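Local structure of putative DsbA oxidoreductase SCO1869 (Streptomyces coelicolor A3, 3GL5) at residues His104-Leu109 / Ala164-Val169. The protein probably acts as a DsbA-like thiol-disulfide oxidoreductase with a thioredoxin-type CxxC motif. Numbering follows the deposited sequence.
Sequences HRLLHL and AYADEV
Arg105 and Tyr165 join helix 101-111 to the start of helix 166-178. Arg105 CB and Tyr165 CB lie 4.1 Å apart. The arginine chain bends at chi3 (-60°), which curls its guanidinium back to the backbone just before the second helix. There NH1 donates to Ala164 O at 2.6 Å, with an N-H...O angle of 164°. The bond uses a lone pair in the carbonyl plane, and the oxygen lies almost exactly in the guanidinium plane. NH1 also binds Val158 O, and NH2 forms a salt bridge with Asp102, so the group is gripped at several points.

Tyr165, the N-cap residue, lays one ring face against the backbone of the first helix. Leu109 N sits 3.7 Å above the ring plane, over its centre. The phenol OH is hydrogen-bonded to Glu112 OE1, just past the end of helix 101-111.

His108 packs beside Tyr165. Its CB rests 3.7 Å from Tyr165 CD1, while Glu168 C and Val169 N lie over one face of its ring, toward the rim. Its ND1 lies 3.4 Å from Glu168 CB, a packing contact. NE2 is hydrogen-bonded to Ser42 OG on strand 36-42. Val169 CG2 packs 3.8 Å from His108 CD2 and also meets Arg105 CG. The valine side chain touches Ser42 as well.

The contact packs helix 101-111 against the N-terminal end of helix 166-178, inside the helical part of a DsbA-like thioredoxin domain.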
# COMPACT_ATOMS: atom_id res chain seq x y z
N HIS A 104 6.76 -15.32 5.20
CA HIS A 104 5.80 -14.39 4.67
C HIS A 104 5.18 -13.49 5.74
O HIS A 104 4.95 -12.31 5.48
CB HIS A 104 4.74 -15.09 3.82
CG HIS A 104 5.26 -15.53 2.47
ND1 HIS A 104 5.53 -14.64 1.46
CD2 HIS A 104 5.58 -16.76 1.99
CE1 HIS A 104 5.96 -15.30 0.39
NE2 HIS A 104 5.99 -16.59 0.69
N ARG A 105 4.89 -14.05 6.91
CA ARG A 105 4.38 -13.25 8.04
C ARG A 105 5.38 -12.16 8.42
O ARG A 105 5.00 -10.98 8.60
CB ARG A 105 4.05 -14.13 9.24
CG ARG A 105 2.92 -15.13 8.92
CD ARG A 105 2.30 -15.74 10.17
NE ARG A 105 3.28 -16.50 10.97
CZ ARG A 105 3.77 -16.10 12.15
NH1 ARG A 105 3.42 -14.94 12.71
NH2 ARG A 105 4.61 -16.88 12.80
N LEU A 106 6.66 -12.54 8.45
CA LEU A 106 7.74 -11.58 8.71
C LEU A 106 7.92 -10.57 7.60
O LEU A 106 8.30 -9.43 7.88
CB LEU A 106 9.07 -12.27 9.00
CG LEU A 106 9.23 -12.95 10.35
CD1 LEU A 106 10.63 -13.59 10.32
CD2 LEU A 106 9.09 -12.00 11.56
N LEU A 107 7.65 -10.96 6.33
CA LEU A 107 7.66 -9.98 5.25
C LEU A 107 6.59 -8.89 5.48
O LEU A 107 6.79 -7.74 5.10
CB LEU A 107 7.52 -10.62 3.87
CG LEU A 107 8.77 -11.39 3.42
CD1 LEU A 107 8.45 -12.36 2.27
CD2 LEU A 107 9.89 -10.42 2.96
N HIS A 108 5.46 -9.28 6.05
CA HIS A 108 4.41 -8.34 6.37
C HIS A 108 4.77 -7.45 7.56
O HIS A 108 4.53 -6.27 7.50
CB HIS A 108 3.05 -9.04 6.54
CG HIS A 108 2.39 -9.33 5.23
ND1 HIS A 108 1.43 -8.51 4.68
CD2 HIS A 108 2.62 -10.31 4.32
CE1 HIS A 108 1.07 -8.99 3.50
NE2 HIS A 108 1.77 -10.09 3.27
N LEU A 109 5.38 -7.98 8.60
CA LEU A 109 6.09 -7.11 9.57
C LEU A 109 6.97 -6.05 8.89
O LEU A 109 6.77 -4.83 9.08
CB LEU A 109 6.91 -7.94 10.57
CG LEU A 109 7.82 -7.16 11.53
CD1 LEU A 109 7.06 -6.02 12.28
CD2 LEU A 109 8.44 -8.11 12.53
N ALA A 164 0.06 -13.64 14.17
CA ALA A 164 0.70 -12.39 13.79
C ALA A 164 0.94 -12.34 12.29
O ALA A 164 1.83 -13.04 11.78
CB ALA A 164 2.03 -12.21 14.54
N TYR A 165 0.14 -11.50 11.61
CA TYR A 165 0.21 -11.23 10.18
C TYR A 165 -0.33 -12.36 9.29
O TYR A 165 -0.24 -12.29 8.04
CB TYR A 165 1.63 -10.82 9.73
CG TYR A 165 1.99 -9.46 10.25
CD1 TYR A 165 1.36 -8.33 9.75
CD2 TYR A 165 2.93 -9.30 11.26
CE1 TYR A 165 1.67 -7.05 10.23
CE2 TYR A 165 3.24 -8.02 11.75
CZ TYR A 165 2.61 -6.91 11.22
OH TYR A 165 2.87 -5.64 11.71
N ALA A 166 -0.91 -13.37 9.92
CA ALA A 166 -1.48 -14.49 9.18
C ALA A 166 -2.61 -14.03 8.23
O ALA A 166 -2.72 -14.51 7.10
CB ALA A 166 -1.98 -15.58 10.15
N ASP A 167 -3.44 -13.11 8.71
CA ASP A 167 -4.59 -12.64 7.93
C ASP A 167 -4.10 -11.96 6.65
O ASP A 167 -4.66 -12.15 5.55
CB ASP A 167 -5.40 -11.64 8.74
CG ASP A 167 -6.33 -12.31 9.78
OD1 ASP A 167 -6.48 -13.56 9.82
OD2 ASP A 167 -6.95 -11.54 10.55
N GLU A 168 -3.03 -11.19 6.83
CA GLU A 168 -2.42 -10.43 5.77
C GLU A 168 -1.80 -11.36 4.72
O GLU A 168 -1.93 -11.14 3.53
CB GLU A 168 -1.34 -9.50 6.35
CG GLU A 168 -1.89 -8.28 7.09
CD GLU A 168 -2.38 -8.61 8.49
OE1 GLU A 168 -2.27 -9.76 8.97
OE2 GLU A 168 -2.89 -7.68 9.13
N VAL A 169 -1.11 -12.40 5.17
CA VAL A 169 -0.60 -13.39 4.22
C VAL A 169 -1.73 -14.02 3.42
O VAL A 169 -1.68 -14.06 2.18
CB VAL A 169 0.24 -14.46 4.93
CG1 VAL A 169 0.67 -15.57 3.93
CG2 VAL A 169 1.45 -13.76 5.56